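Local coordinates for protein adenosyl-chloride synthase (Thermotoga maritima, PDB 2ZBV) that probably acts on S-adenosyl-L-methionine, as members of the SAM hydrolase and SAM-dependent halogenase family do, and binds adenosine, at residues G104-L116 with L143-Y155. Residues are numbered along the deposited sequence; the frame is centred on the assembly and turned at random.
Sequences GVAEIREIENREL and LPLERVGDRLLSY
Arg109 lies between Glu146 and Arg151, with Glu146 CA over one guanidinium face and Arg151 CG over the opposite one. Its chain bends at chi2 (-85°), which turns the group back toward 143-155. Arg109 NH1 donates to Gly149 O at 2.9 Å, in the carbonyl plane. Arg109 NE donates to Glu107 OE2 at 2.6 Å, in the guanidinium plane; with the NH1 bond this should hold the rotation of the group. Arg151 NE adds only a long salt bridge to Glu107 OE1.

Backbone bonds pair 143-155 with the outermost strand 105-110 of the N-terminal sheet, through Glu110 N to Asp150 O and Leu152 N to Ile108 O. Farther on, Val148 O accepts from both Glu112 N and Asn113 N. Asn113 ND2 reaches Arg147 O at 2.8 Å, and its OD1 closes an Asx turn onto Glu115 N.

The tight part is Arg109 together with an apolar cluster. Val148 CG1 meets Ile111 CG1 at 3.5 Å, and both side chains pack on Val79 of strand 77-82. Ile108 CD1 approaches Tyr155 CD2 at 3.5 Å. The solvent side is looser and charged, with Glu112, Asp150 and the outer part of Arg151. There, Glu112 OE1 accepts from Asp150 N and lies 2.7 Å from Asp150 OD2. One of the two acids probably carries a proton. The chemistry implies an edge held by backbone bonds, where Glu107 probably balances part of the charge of the two arginines.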
ATOM      1  N   GLY A 104       9.057 -23.279  17.991  1.00 27.91           N
ATOM      2  CA  GLY A 104       9.207 -23.653  19.385  1.00 27.79           C
ATOM      3  C   GLY A 104       9.211 -22.385  20.227  1.00 27.62           C
ATOM      4  O   GLY A 104       9.756 -21.361  19.818  1.00 26.97           O
ATOM      5  N   VAL A 105       8.608 -22.452  21.408  1.00 29.26           N
ATOM      6  CA  VAL A 105       8.520 -21.296  22.293  1.00 29.28           C
ATOM      7  C   VAL A 105       9.635 -21.272  23.331  1.00 30.97           C
ATOM      8  O   VAL A 105       9.790 -22.209  24.112  1.00 30.74           O
ATOM      9  CB  VAL A 105       7.166 -21.278  23.032  1.00 30.60           C
ATOM     10  CG1 VAL A 105       7.063 -20.034  23.901  1.00 30.81           C
ATOM     11  CG2 VAL A 105       6.025 -21.331  22.021  1.00 29.21           C
ATOM     12  N   ALA A 106      10.404 -20.188  23.342  1.00 30.43           N
ATOM     13  CA  ALA A 106      11.496 -20.050  24.291  1.00 30.29           C
ATOM     14  C   ALA A 106      11.030 -19.335  25.559  1.00 31.19           C
ATOM     15  O   ALA A 106      11.409 -19.706  26.669  1.00 31.22           O
ATOM     16  CB  ALA A 106      12.648 -19.281  23.649  1.00 28.39           C
ATOM     17  N   GLU A 107      10.189 -18.322  25.391  1.00 30.41           N
ATOM     18  CA  GLU A 107       9.708 -17.547  26.528  1.00 30.18           C
ATOM     19  C   GLU A 107       8.530 -16.664  26.142  1.00 29.97           C
ATOM     20  O   GLU A 107       8.486 -16.144  25.027  1.00 27.84           O
ATOM     21  CB  GLU A 107      10.846 -16.669  27.041  1.00 31.32           C
ATOM     22  CG  GLU A 107      10.526 -15.797  28.231  1.00 36.56           C
ATOM     23  CD  GLU A 107      11.718 -14.943  28.631  1.00 41.30           C
ATOM     24  OE1 GLU A 107      12.835 -15.496  28.731  1.00 46.23           O
ATOM     25  OE2 GLU A 107      11.547 -13.725  28.846  1.00 42.41           O
ATOM     26  N   ILE A 108       7.589 -16.497  27.072  1.00 28.82           N
ATOM     27  CA  ILE A 108       6.417 -15.653  26.856  1.00 29.78           C
ATOM     28  C   ILE A 108       6.265 -14.681  28.032  1.00 30.46           C
ATOM     29  O   ILE A 108       6.321 -15.085  29.195  1.00 30.01           O
ATOM     30  CB  ILE A 108       5.118 -16.471  26.774  1.00 31.05           C
ATOM     31  CG1 ILE A 108       5.271 -17.629  25.792  1.00 32.39           C
ATOM     32  CG2 ILE A 108       3.978 -15.569  26.322  1.00 29.74           C
ATOM     33  CD1 ILE A 108       4.078 -18.575  25.801  1.00 34.51           C
ATOM     34  N   ARG A 109       6.067 -13.407  27.714  1.00 29.20           N
ATOM     35  CA  ARG A 109       5.902 -12.359  28.720  1.00 28.81           C
ATOM     36  C   ARG A 109       4.568 -11.648  28.525  1.00 29.23           C
ATOM     37  O   ARG A 109       4.101 -11.485  27.394  1.00 25.27           O
ATOM     38  CB  ARG A 109       6.998 -11.302  28.571  1.00 29.57           C
ATOM     39  CG  ARG A 109       8.405 -11.799  28.773  1.00 33.40           C
ATOM     40  CD  ARG A 109       8.742 -11.793  30.235  1.00 33.20           C
ATOM     41  NE  ARG A 109       9.993 -12.484  30.499  1.00 34.05           N
ATOM     42  CZ  ARG A 109      10.528 -12.606  31.707  1.00 32.05           C
ATOM     43  NH1 ARG A 109       9.917 -12.071  32.754  1.00 28.91           N
ATOM     44  NH2 ARG A 109      11.656 -13.280  31.868  1.00 31.08           N
ATOM     45  N   GLU A 110       3.946 -11.232  29.622  1.00 27.61           N
ATOM     46  CA  GLU A 110       2.719 -10.475  29.500  1.00 27.66           C
ATOM     47  C   GLU A 110       3.183  -9.026  29.554  1.00 28.48           C
ATOM     48  O   GLU A 110       4.107  -8.689  30.299  1.00 30.00           O
ATOM     49  CB  GLU A 110       1.754 -10.770  30.649  1.00 30.91           C
ATOM     50  CG  GLU A 110       0.568  -9.804  30.682  1.00 31.14           C
ATOM     51  CD  GLU A 110      -0.581 -10.305  31.533  1.00 34.23           C
ATOM     52  OE1 GLU A 110      -0.340 -11.150  32.423  1.00 32.69           O
ATOM     53  OE2 GLU A 110      -1.726  -9.842  31.315  1.00 32.97           O
ATOM     54  N   ILE A 111       2.580  -8.178  28.735  1.00 24.97           N
ATOM     55  CA  ILE A 111       2.946  -6.777  28.714  1.00 25.07           C
ATOM     56  C   ILE A 111       2.289  -6.112  29.926  1.00 29.11           C
ATOM     57  O   ILE A 111       1.081  -5.881  29.940  1.00 27.97           O
ATOM     58  CB  ILE A 111       2.469  -6.109  27.399  1.00 24.58           C
ATOM     59  CG1 ILE A 111       3.152  -6.795  26.202  1.00 22.06           C
ATOM     60  CG2 ILE A 111       2.778  -4.618  27.417  1.00 21.13           C
ATOM     61  CD1 ILE A 111       2.723  -6.275  24.839  1.00 20.83           C
ATOM     62  N   GLU A 112       3.091  -5.824  30.946  1.00 30.06           N
ATOM     63  CA  GLU A 112       2.583  -5.208  32.168  1.00 32.61           C
ATOM     64  C   GLU A 112       3.279  -3.895  32.492  1.00 32.74           C
ATOM     65  O   GLU A 112       2.749  -3.075  33.237  1.00 34.51           O
ATOM     66  CB  GLU A 112       2.761  -6.167  33.344  1.00 35.39           C
ATOM     67  CG  GLU A 112       2.131  -7.531  33.141  1.00 38.97           C
ATOM     68  CD  GLU A 112       2.434  -8.476  34.288  1.00 41.71           C
ATOM     69  OE1 GLU A 112       3.628  -8.712  34.563  1.00 42.80           O
ATOM     70  OE2 GLU A 112       1.480  -8.984  34.914  1.00 45.25           O
ATOM     71  N   ASN A 113       4.470  -3.697  31.936  1.00 32.36           N
ATOM     72  CA  ASN A 113       5.233  -2.480  32.190  1.00 31.87           C
ATOM     73  C   ASN A 113       4.594  -1.280  31.516  1.00 31.36           C
ATOM     74  O   ASN A 113       4.896  -0.972  30.363  1.00 29.16           O
ATOM     75  CB  ASN A 113       6.666  -2.632  31.685  1.00 31.90           C
ATOM     76  CG  ASN A 113       7.579  -1.547  32.208  1.00 33.48           C
ATOM     77  OD1 ASN A 113       7.123  -0.462  32.579  1.00 33.69           O
ATOM     78  ND2 ASN A 113       8.876  -1.825  32.232  1.00 32.39           N
ATOM     79  N   ARG A 114       3.731  -0.585  32.250  1.00 32.11           N
ATOM     80  CA  ARG A 114       3.031   0.576  31.718  1.00 33.19           C
ATOM     81  C   ARG A 114       3.958   1.697  31.262  1.00 32.66           C
ATOM     82  O   ARG A 114       3.540   2.593  30.530  1.00 30.60           O
ATOM     83  CB  ARG A 114       2.047   1.116  32.760  1.00 34.51           C
ATOM     84  CG  ARG A 114       1.031   0.090  33.236  1.00 38.59           C
ATOM     85  CD  ARG A 114       0.003   0.720  34.170  1.00 42.06           C
ATOM     86  NE  ARG A 114      -0.980   1.522  33.449  1.00 43.92           N
ATOM     87  CZ  ARG A 114      -1.946   1.013  32.689  1.00 46.50           C
ATOM     88  NH1 ARG A 114      -2.061  -0.302  32.550  1.00 47.69           N
ATOM     89  NH2 ARG A 114      -2.799   1.816  32.068  1.00 47.08           N
ATOM     90  N   GLU A 115       5.216   1.651  31.687  1.00 33.33           N
ATOM     91  CA  GLU A 115       6.175   2.686  31.306  1.00 33.20           C
ATOM     92  C   GLU A 115       6.590   2.593  29.836  1.00 31.76           C
ATOM     93  O   GLU A 115       7.202   3.515  29.291  1.00 31.86           O
ATOM     94  CB  GLU A 115       7.412   2.604  32.206  1.00 37.44           C
ATOM     95  CG  GLU A 115       7.103   2.863  33.674  1.00 41.68           C
ATOM     96  CD  GLU A 115       6.417   4.201  33.885  1.00 46.06           C
ATOM     97  OE1 GLU A 115       7.033   5.241  33.564  1.00 47.67           O
ATOM     98  OE2 GLU A 115       5.259   4.215  34.364  1.00 48.68           O
ATOM     99  N   LEU A 116       6.248   1.481  29.198  1.00 28.47           N
ATOM    100  CA  LEU A 116       6.587   1.266  27.797  1.00 28.62           C
ATOM    101  C   LEU A 116       5.487   1.774  26.858  1.00 29.76           C
ATOM    102  O   LEU A 116       5.694   1.877  25.643  1.00 30.07           O
ATOM    103  CB  LEU A 116       6.819  -0.225  27.552  1.00 25.12           C
ATOM    104  CG  LEU A 116       7.882  -0.877  28.449  1.00 26.71           C
ATOM    105  CD1 LEU A 116       7.921  -2.381  28.194  1.00 26.76           C
ATOM    106  CD2 LEU A 116       9.244  -0.242  28.177  1.00 26.73           C
ATOM    107  N   LEU A 143      15.707  -2.925  24.500  1.00 33.87           N
ATOM    108  CA  LEU A 143      15.065  -3.179  25.790  1.00 33.08           C
ATOM    109  C   LEU A 143      15.026  -4.675  26.073  1.00 32.24           C
ATOM    110  O   LEU A 143      14.568  -5.456  25.240  1.00 33.02           O
ATOM    111  CB  LEU A 143      13.627  -2.648  25.806  1.00 33.51           C
ATOM    112  CG  LEU A 143      12.880  -2.928  27.117  1.00 33.86           C
ATOM    113  CD1 LEU A 143      13.204  -1.823  28.108  1.00 33.88           C
ATOM    114  CD2 LEU A 143      11.377  -3.004  26.883  1.00 33.49           C
ATOM    115  N   PRO A 144      15.503  -5.098  27.258  1.00 32.28           N
ATOM    116  CA  PRO A 144      15.511  -6.517  27.639  1.00 30.27           C
ATOM    117  C   PRO A 144      14.077  -7.021  27.734  1.00 31.53           C
ATOM    118  O   PRO A 144      13.201  -6.310  28.228  1.00 31.63           O
ATOM    119  CB  PRO A 144      16.202  -6.512  29.008  1.00 31.99           C
ATOM    120  CG  PRO A 144      17.060  -5.264  28.969  1.00 31.85           C
ATOM    121  CD  PRO A 144      16.154  -4.271  28.292  1.00 31.98           C
ATOM    122  N   LEU A 145      13.848  -8.250  27.280  1.00 29.97           N
ATOM    123  CA  LEU A 145      12.518  -8.847  27.290  1.00 31.00           C
ATOM    124  C   LEU A 145      11.862  -8.894  28.673  1.00 31.98           C
ATOM    125  O   LEU A 145      10.669  -8.628  28.811  1.00 30.11           O
ATOM    126  CB  LEU A 145      12.589 -10.260  26.709  1.00 31.21           C
ATOM    127  CG  LEU A 145      11.252 -10.986  26.550  1.00 33.21           C
ATOM    128  CD1 LEU A 145      10.319 -10.151  25.677  1.00 32.27           C
ATOM    129  CD2 LEU A 145      11.485 -12.357  25.932  1.00 32.26           C
ATOM    130  N   GLU A 146      12.650  -9.236  29.690  1.00 31.37           N
ATOM    131  CA  GLU A 146      12.162  -9.331  31.065  1.00 32.49           C
ATOM    132  C   GLU A 146      11.525  -8.039  31.564  1.00 31.81           C
ATOM    133  O   GLU A 146      10.755  -8.051  32.522  1.00 31.90           O
ATOM    134  CB  GLU A 146      13.317  -9.695  31.995  1.00 36.19           C
ATOM    135  CG  GLU A 146      14.466  -8.711  31.893  1.00 39.02           C
ATOM    136  CD  GLU A 146      15.610  -9.054  32.810  1.00 42.11           C
ATOM    137  OE1 GLU A 146      15.995 -10.243  32.853  1.00 45.07           O
ATOM    138  OE2 GLU A 146      16.129  -8.134  33.477  1.00 41.69           O
ATOM    139  N   ARG A 147      11.856  -6.927  30.918  1.00 29.74           N
ATOM    140  CA  ARG A 147      11.325  -5.629  31.307  1.00 31.93           C
ATOM    141  C   ARG A 147       9.886  -5.403  30.832  1.00 31.71           C
ATOM    142  O   ARG A 147       9.236  -4.442  31.243  1.00 29.86           O
ATOM    143  CB  ARG A 147      12.220  -4.519  30.760  1.00 33.14           C
ATOM    144  CG  ARG A 147      13.680  -4.625  31.180  1.00 37.84           C
ATOM    145  CD  ARG A 147      13.855  -4.424  32.672  1.00 43.03           C
ATOM    146  NE  ARG A 147      13.259  -3.169  33.118  1.00 47.50           N
ATOM    147  CZ  ARG A 147      12.239  -3.099  33.966  1.00 50.54           C
ATOM    148  NH1 ARG A 147      11.713  -4.213  34.457  1.00 52.43           N
ATOM    149  NH2 ARG A 147      11.737  -1.924  34.320  1.00 51.72           N
ATOM    150  N   VAL A 148       9.390  -6.280  29.964  1.00 31.05           N
ATOM    151  CA  VAL A 148       8.023  -6.141  29.465  1.00 30.75           C
ATOM    152  C   VAL A 148       7.015  -6.550  30.540  1.00 29.80           C
ATOM    153  O   VAL A 148       5.940  -5.967  30.637  1.00 28.72           O
ATOM    154  CB  VAL A 148       7.793  -7.006  28.198  1.00 31.76           C
ATOM    155  CG1 VAL A 148       6.326  -6.954  27.782  1.00 31.82           C
ATOM    156  CG2 VAL A 148       8.680  -6.505  27.063  1.00 29.13           C
ATOM    157  N   GLY A 149       7.374  -7.550  31.344  1.00 29.48           N
ATOM    158  CA  GLY A 149       6.491  -8.021  32.398  1.00 30.51           C
ATOM    159  C   GLY A 149       6.830  -9.428  32.855  1.00 32.36           C
ATOM    160  O   GLY A 149       7.905  -9.944  32.546  1.00 32.36           O
ATOM    161  N   ASP A 150       5.913 -10.058  33.586  1.00 32.70           N
ATOM    162  CA  ASP A 150       6.141 -11.411  34.090  1.00 34.30           C
ATOM    163  C   ASP A 150       5.936 -12.468  33.012  1.00 34.53           C
ATOM    164  O   ASP A 150       5.222 -12.240  32.029  1.00 32.78           O
ATOM    165  CB  ASP A 150       5.191 -11.717  35.251  1.00 38.55           C
ATOM    166  CG  ASP A 150       5.119 -10.591  36.263  1.00 45.25           C
ATOM    167  OD1 ASP A 150       6.180 -10.009  36.585  1.00 48.02           O
ATOM    168  OD2 ASP A 150       3.999 -10.292  36.741  1.00 47.57           O
ATOM    169  N   ARG A 151       6.557 -13.628  33.210  1.00 34.20           N
ATOM    170  CA  ARG A 151       6.429 -14.740  32.274  1.00 36.20           C
ATOM    171  C   ARG A 151       5.052 -15.382  32.366  1.00 35.56           C
ATOM    172  O   ARG A 151       4.362 -15.263  33.377  1.00 34.30           O
ATOM    173  CB  ARG A 151       7.460 -15.835  32.568  1.00 38.55           C
ATOM    174  CG  ARG A 151       8.907 -15.477  32.324  1.00 43.97           C
ATOM    175  CD  ARG A 151       9.736 -16.753  32.267  1.00 48.00           C
ATOM    176  NE  ARG A 151      11.163 -16.491  32.120  1.00 53.41           N
ATOM    177  CZ  ARG A 151      11.975 -16.180  33.127  1.00 56.46           C
ATOM    178  NH1 ARG A 151      11.500 -16.095  34.366  1.00 58.26           N
ATOM    179  NH2 ARG A 151      13.263 -15.958  32.897  1.00 56.95           N
ATOM    180  N   LEU A 152       4.668 -16.070  31.298  1.00 35.07           N
ATOM    181  CA  LEU A 152       3.405 -16.788  31.236  1.00 35.51           C
ATOM    182  C   LEU A 152       3.826 -18.203  30.879  1.00 36.37           C
ATOM    183  O   LEU A 152       4.863 -18.397  30.248  1.00 37.67           O
ATOM    184  CB  LEU A 152       2.504 -16.208  30.143  1.00 36.01           C
ATOM    185  CG  LEU A 152       1.940 -14.808  30.403  1.00 36.89           C
ATOM    186  CD1 LEU A 152       1.386 -14.223  29.114  1.00 35.21           C
ATOM    187  CD2 LEU A 152       0.856 -14.897  31.476  1.00 34.24           C
ATOM    188  N   LEU A 153       3.042 -19.195  31.274  1.00 37.99           N
ATOM    189  CA  LEU A 153       3.409 -20.573  30.978  1.00 40.19           C
ATOM    190  C   LEU A 153       2.607 -21.138  29.817  1.00 40.31           C
ATOM    191  O   LEU A 153       2.921 -22.210  29.293  1.00 40.01           O
ATOM    192  CB  LEU A 153       3.223 -21.440  32.225  1.00 42.77           C
ATOM    193  CG  LEU A 153       3.942 -20.926  33.478  1.00 44.99           C
ATOM    194  CD1 LEU A 153       3.701 -21.889  34.629  1.00 45.54           C
ATOM    195  CD2 LEU A 153       5.444 -20.775  33.204  1.00 45.58           C
ATOM    196  N   SER A 154       1.569 -20.414  29.414  1.00 38.86           N
ATOM    197  CA  SER A 154       0.737 -20.856  28.310  1.00 38.05           C
ATOM    198  C   SER A 154       0.291 -19.679  27.454  1.00 36.62           C
ATOM    199  O   SER A 154       0.483 -18.514  27.814  1.00 35.18           O
ATOM    200  CB  SER A 154      -0.491 -21.608  28.828  1.00 39.35           C
ATOM    201  OG  SER A 154      -1.326 -20.750  29.587  1.00 42.83           O
ATOM    202  N   TYR A 155      -0.307 -20.005  26.316  1.00 34.25           N
ATOM    203  CA  TYR A 155      -0.793 -19.005  25.382  1.00 33.20           C
ATOM    204  C   TYR A 155      -1.958 -19.639  24.634  1.00 31.58           C
ATOM    205  O   TYR A 155      -2.027 -20.859  24.525  1.00 29.77           O
ATOM    206  CB  TYR A 155       0.336 -18.621  24.422  1.00 33.44           C
ATOM    207  CG  TYR A 155       0.834 -19.766  23.567  1.00 34.57           C
ATOM    208  CD1 TYR A 155       0.272 -20.016  22.321  1.00 35.66           C
ATOM    209  CD2 TYR A 155       1.856 -20.609  24.009  1.00 35.05           C
ATOM    210  CE1 TYR A 155       0.707 -21.070  21.528  1.00 37.21           C
ATOM    211  CE2 TYR A 155       2.303 -21.676  23.219  1.00 35.63           C
ATOM    212  CZ  TYR A 155       1.719 -21.895  21.978  1.00 37.04           C
ATOM    213  OH  TYR A 155       2.134 -22.928  21.169  1.00 35.72           O
TER
HETATM  214  O   HOH W   1       7.557 -18.130  29.447  1.00 28.75           O
HETATM  215  O   HOH W   2      10.858   0.419  33.500  1.00 40.83           O